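Local coordinates for protein predicted DNA-binding transcriptional regulator (Aliivibrio fischeri ES114, PDB 7DWN) that probably binds promoter DNA as a tetrameric LysR-type regulator and controls transcription, at residues F185-S197 with V213-L227. Sequence-based numbering, arbitrary orientation.
Sequences FISQGAVPWLTYS and VALTPIFSSSMTDML
W193 and L215 meet on the face of a parallel strand pair, 191-195 with 215-221, that is covered by helix 201-209. CD1 of L215 stands 3.6 Å from the centroid of the W193 six-membered ring, 15° off its normal, which identifies a CH-pi contact. The indole reaches this position because its CG is anti to the backbone N (chi1 178°); CB of T195 lies over the opposite face, offset toward the rim.

Six backbone hydrogen bonds join the strands, from V191 N to A214 O at one end to S221 N to T195 O at the other. The register slips by one residue between W193 and L194, a beta bulge at I218. The bonds on either side, I218 N to W193 O at 3.0 Å and T195 N to F219 O at 2.9 Å, are both nearly straight (167° or more), evidence that the slip costs no bond.

Beyond the strands, the Y196 ring packs against the start of helix 224-232, with CG anti to the carbonyl carbon. CD1 of L227 sits 3.5 Å from the ring centroid, over the face, while CD2 of the same leucine packs on CB of L194. The tyrosine hydroxyl is hydrogen-bonded to the W239 carbonyl oxygen, and T224 OG1 near the ring edge is hydrogen-bonded to a sulfonate oxygen of MES, probably from the crystallisation liquor.

Packing thins toward A190 and A214, both exposed. The nearest atom across to CB of A190 is CG2 of T216, at 3.7 Å; the V191 N to A214 O bond is the longest (3.2 Å) and most bent of the six, and the preceding turn, 186-189, is poorly ordered. An apolar patch closes this end, with CG1 of V213 over a face of the F185 ring and CD2 of L215 at its edge.

The strands and helix 201-209 form a beta-alpha-beta unit of the LysR substrate-binding domain. Directional main-chain bonds set its register, leucine methyls over the W193 and Y196 rings fill the side-chain layer, and the F219-S221 ladder extends the sheet into the second subunit, where S221 OG bonds V126 O.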
loop_
_atom_site.group_PDB
_atom_site.type_symbol
_atom_site.label_atom_id
_atom_site.label_comp_id
_atom_site.label_asym_id
_atom_site.label_seq_id
_atom_site.Cartn_x
_atom_site.Cartn_y
_atom_site.Cartn_z
ATOM N N PHE A 185 3.802 30.367 40.983
ATOM C CA PHE A 185 3.498 31.401 40.000
ATOM C C PHE A 185 3.466 32.810 40.587
ATOM O O PHE A 185 3.223 33.766 39.841
ATOM C CB PHE A 185 2.155 31.107 39.312
ATOM C CG PHE A 185 2.172 29.880 38.439
ATOM C CD1 PHE A 185 2.816 29.894 37.211
ATOM C CD2 PHE A 185 1.525 28.721 38.838
ATOM C CE1 PHE A 185 2.831 28.769 36.406
ATOM C CE2 PHE A 185 1.530 27.593 38.035
ATOM C CZ PHE A 185 2.186 27.617 36.819
ATOM N N ILE A 186 3.701 32.973 41.894
ATOM C CA ILE A 186 3.728 34.314 42.474
ATOM C C ILE A 186 4.997 35.050 42.060
ATOM O O ILE A 186 4.978 36.269 41.843
ATOM C CB ILE A 186 3.576 34.255 44.010
ATOM C CG1 ILE A 186 2.285 33.531 44.427
ATOM C CG2 ILE A 186 3.657 35.654 44.607
ATOM C CD1 ILE A 186 1.002 34.151 43.902
ATOM N N SER A 187 6.114 34.335 41.931
ATOM C CA SER A 187 7.335 34.969 41.454
ATOM C C SER A 187 7.121 35.511 40.049
ATOM O O SER A 187 6.514 34.848 39.202
ATOM C CB SER A 187 8.487 33.961 41.461
ATOM O OG SER A 187 8.787 33.513 42.771
ATOM N N GLN A 188 7.603 36.732 39.802
ATOM C CA GLN A 188 7.603 37.264 38.446
ATOM C C GLN A 188 8.648 36.580 37.574
ATOM O O GLN A 188 9.028 37.138 36.542
ATOM C CB GLN A 188 7.826 38.781 38.456
ATOM C CG GLN A 188 9.169 39.243 39.001
ATOM C CD GLN A 188 9.300 40.741 38.984
ATOM O OE1 GLN A 188 8.302 41.450 39.008
ATOM N NE2 GLN A 188 10.533 41.237 38.918
ATOM N N GLY A 189 9.143 35.411 37.962
ATOM C CA GLY A 189 10.188 34.731 37.219
ATOM C C GLY A 189 9.717 33.381 36.708
ATOM O O GLY A 189 8.854 32.737 37.312
ATOM N N ALA A 190 10.298 32.955 35.588
ATOM C CA ALA A 190 9.838 31.767 34.884
ATOM C C ALA A 190 9.994 30.510 35.736
ATOM O O ALA A 190 10.739 30.477 36.719
ATOM C CB ALA A 190 10.589 31.604 33.560
ATOM N N VAL A 191 9.271 29.463 35.345
ATOM C CA VAL A 191 9.280 28.178 36.037
ATOM C C VAL A 191 9.755 27.099 35.068
ATOM O O VAL A 191 9.338 27.092 33.896
ATOM C CB VAL A 191 7.880 27.851 36.598
ATOM C CG1 VAL A 191 7.887 26.551 37.349
ATOM C CG2 VAL A 191 7.405 28.977 37.496
ATOM N N PRO A 192 10.635 26.192 35.499
ATOM C CA PRO A 192 10.949 25.017 34.676
ATOM C C PRO A 192 9.680 24.231 34.397
ATOM O O PRO A 192 8.979 23.801 35.315
ATOM C CB PRO A 192 11.933 24.227 35.541
ATOM C CG PRO A 192 11.707 24.718 36.927
ATOM C CD PRO A 192 11.351 26.165 36.781
ATOM N N TRP A 193 9.384 24.046 33.114
ATOM C CA TRP A 193 8.104 23.522 32.671
ATOM C C TRP A 193 8.334 22.185 31.981
ATOM O O TRP A 193 9.117 22.098 31.027
ATOM C CB TRP A 193 7.425 24.524 31.738
ATOM C CG TRP A 193 6.120 24.086 31.174
ATOM C CD1 TRP A 193 5.215 23.240 31.741
ATOM C CD2 TRP A 193 5.573 24.474 29.911
ATOM N NE1 TRP A 193 4.133 23.079 30.908
ATOM C CE2 TRP A 193 4.332 23.826 29.776
ATOM C CE3 TRP A 193 6.014 25.308 28.881
ATOM C CZ2 TRP A 193 3.527 23.987 28.652
ATOM C CZ3 TRP A 193 5.217 25.466 27.768
ATOM C CH2 TRP A 193 3.986 24.809 27.660
ATOM N N LEU A 194 7.673 21.149 32.493
ATOM C CA LEU A 194 7.670 19.817 31.903
ATOM C C LEU A 194 6.375 19.676 31.116
ATOM O O LEU A 194 5.293 19.566 31.703
ATOM C CB LEU A 194 7.777 18.748 32.989
ATOM C CG LEU A 194 8.842 18.989 34.061
ATOM C CD1 LEU A 194 8.613 18.092 35.265
ATOM C CD2 LEU A 194 10.230 18.768 33.491
ATOM N N THR A 195 6.481 19.676 29.794
ATOM C CA THR A 195 5.324 19.843 28.930
ATOM C C THR A 195 5.030 18.576 28.139
ATOM O O THR A 195 5.892 17.717 27.940
ATOM C CB THR A 195 5.545 21.013 27.962
ATOM O OG1 THR A 195 4.337 21.274 27.239
ATOM C CG2 THR A 195 6.656 20.688 26.973
ATOM N N TYR A 196 3.780 18.469 27.699
ATOM C CA TYR A 196 3.431 17.533 26.646
ATOM C C TYR A 196 3.839 18.111 25.295
ATOM O O TYR A 196 4.279 19.259 25.187
ATOM C CB TYR A 196 1.930 17.244 26.648
ATOM C CG TYR A 196 1.386 16.725 27.958
ATOM C CD1 TYR A 196 1.451 15.374 28.271
ATOM C CD2 TYR A 196 0.790 17.582 28.872
ATOM C CE1 TYR A 196 0.948 14.893 29.463
ATOM C CE2 TYR A 196 0.285 17.110 30.067
ATOM C CZ TYR A 196 0.368 15.765 30.357
ATOM O OH TYR A 196 -0.133 15.287 31.546
ATOM N N SER A 197 3.689 17.304 24.251
ATOM C CA SER A 197 3.711 17.860 22.908
ATOM C C SER A 197 2.518 18.792 22.750
ATOM O O SER A 197 1.394 18.448 23.130
ATOM C CB SER A 197 3.674 16.745 21.862
ATOM O OG SER A 197 3.727 17.276 20.549
ATOM N N VAL A 213 0.697 32.447 32.334
ATOM C CA VAL A 213 1.775 31.958 33.182
ATOM C C VAL A 213 3.107 32.139 32.464
ATOM O O VAL A 213 3.171 32.180 31.232
ATOM C CB VAL A 213 1.562 30.476 33.567
ATOM C CG1 VAL A 213 0.389 30.337 34.527
ATOM C CG2 VAL A 213 1.319 29.646 32.324
ATOM N N ALA A 214 4.179 32.251 33.250
ATOM C CA ALA A 214 5.535 32.388 32.728
ATOM C C ALA A 214 6.225 31.034 32.852
ATOM O O ALA A 214 6.618 30.623 33.948
ATOM C CB ALA A 214 6.301 33.478 33.475
ATOM N N LEU A 215 6.372 30.343 31.727
ATOM C CA LEU A 215 6.928 28.999 31.689
ATOM C C LEU A 215 8.156 28.974 30.790
ATOM O O LEU A 215 8.191 29.661 29.763
ATOM C CB LEU A 215 5.899 27.992 31.166
ATOM C CG LEU A 215 4.543 27.942 31.868
ATOM C CD1 LEU A 215 3.569 27.080 31.082
ATOM C CD2 LEU A 215 4.707 27.419 33.282
ATOM N N THR A 216 9.155 28.184 31.167
ATOM C CA THR A 216 10.274 27.901 30.274
ATOM C C THR A 216 10.375 26.393 30.086
ATOM O O THR A 216 10.618 25.662 31.067
ATOM C CB THR A 216 11.593 28.479 30.806
ATOM O OG1 THR A 216 12.691 27.867 30.124
ATOM C CG2 THR A 216 11.732 28.269 32.307
ATOM N N PRO A 217 10.156 25.878 28.876
ATOM C CA PRO A 217 10.114 24.421 28.676
ATOM C C PRO A 217 11.506 23.820 28.796
ATOM O O PRO A 217 12.429 24.221 28.085
ATOM C CB PRO A 217 9.558 24.273 27.251
ATOM C CG PRO A 217 9.051 25.637 26.867
ATOM C CD PRO A 217 9.881 26.611 27.631
ATOM N N ILE A 218 11.659 22.853 29.699
ATOM C CA ILE A 218 12.935 22.170 29.868
ATOM C C ILE A 218 12.859 20.694 29.523
ATOM O O ILE A 218 13.890 20.012 29.542
ATOM C CB ILE A 218 13.493 22.351 31.293
ATOM C CG1 ILE A 218 12.637 21.578 32.298
ATOM C CG2 ILE A 218 13.572 23.830 31.647
ATOM C CD1 ILE A 218 13.290 21.412 33.646
ATOM N N PHE A 219 11.676 20.181 29.199
ATOM C CA PHE A 219 11.484 18.759 28.961
ATOM C C PHE A 219 10.107 18.558 28.353
ATOM O O PHE A 219 9.135 19.172 28.800
ATOM C CB PHE A 219 11.617 17.962 30.265
ATOM C CG PHE A 219 11.348 16.495 30.115
ATOM C CD1 PHE A 219 12.371 15.620 29.785
ATOM C CD2 PHE A 219 10.075 15.986 30.317
ATOM C CE1 PHE A 219 12.129 14.267 29.652
ATOM C CE2 PHE A 219 9.827 14.636 30.185
ATOM C CZ PHE A 219 10.855 13.774 29.850
ATOM N N SER A 220 10.030 17.702 27.338
ATOM C CA SER A 220 8.770 17.376 26.690
ATOM C C SER A 220 8.602 15.865 26.637
ATOM O O SER A 220 9.579 15.130 26.469
ATOM C CB SER A 220 8.694 17.959 25.274
ATOM O OG SER A 220 7.407 17.757 24.716
ATOM N N SER A 221 7.361 15.410 26.787
ATOM C CA SER A 221 7.059 13.989 26.720
ATOM C C SER A 221 5.573 13.808 26.465
ATOM O O SER A 221 4.749 14.605 26.919
ATOM C CB SER A 221 7.464 13.263 28.008
ATOM O OG SER A 221 7.275 11.864 27.885
ATOM N N SER A 222 5.243 12.748 25.731
ATOM C CA SER A 222 3.854 12.369 25.526
ATOM C C SER A 222 3.329 11.463 26.629
ATOM O O SER A 222 2.133 11.159 26.643
ATOM C CB SER A 222 3.688 11.673 24.171
ATOM O OG SER A 222 4.413 10.455 24.130
ATOM N N MET A 223 4.189 11.029 27.545
ATOM C CA MET A 223 3.816 10.107 28.610
ATOM C C MET A 223 3.565 10.888 29.893
ATOM O O MET A 223 4.470 11.554 30.408
ATOM C CB MET A 223 4.907 9.057 28.817
ATOM C CG MET A 223 5.091 8.129 27.628
ATOM S SD MET A 223 6.619 7.176 27.694
ATOM C CE MET A 223 7.825 8.478 27.468
ATOM N N THR A 224 2.333 10.806 30.405
ATOM C CA THR A 224 2.000 11.480 31.655
ATOM C C THR A 224 2.860 10.968 32.803
ATOM O O THR A 224 3.290 11.746 33.660
ATOM C CB THR A 224 0.515 11.291 31.972
ATOM O OG1 THR A 224 -0.270 12.079 31.069
ATOM C CG2 THR A 224 0.204 11.695 33.406
ATOM N N ASP A 225 3.125 9.662 32.831
ATOM C CA ASP A 225 3.938 9.100 33.903
ATOM C C ASP A 225 5.349 9.676 33.889
ATOM O O ASP A 225 5.946 9.882 34.952
ATOM C CB ASP A 225 3.966 7.577 33.782
ATOM C CG ASP A 225 4.070 6.886 35.126
ATOM O OD1 ASP A 225 3.210 7.144 35.999
ATOM O OD2 ASP A 225 5.008 6.080 35.305
ATOM N N MET A 226 5.885 9.964 32.701
ATOM C CA MET A 226 7.200 10.588 32.600
ATOM C C MET A 226 7.208 11.966 33.257
ATOM O O MET A 226 8.087 12.277 34.078
ATOM C CB MET A 226 7.602 10.689 31.127
ATOM C CG MET A 226 9.084 10.872 30.871
ATOM S SD MET A 226 10.041 9.424 31.349
ATOM C CE MET A 226 10.728 9.971 32.909
ATOM N N LEU A 227 6.237 12.812 32.895
ATOM C CA LEU A 227 6.123 14.134 33.504
ATOM C C LEU A 227 5.908 14.032 35.007
ATOM O O LEU A 227 6.460 14.825 35.774
ATOM C CB LEU A 227 4.978 14.920 32.864
ATOM C CG LEU A 227 5.043 15.200 31.364
ATOM C CD1 LEU A 227 3.904 16.122 30.958
ATOM C CD2 LEU A 227 6.381 15.807 30.992
#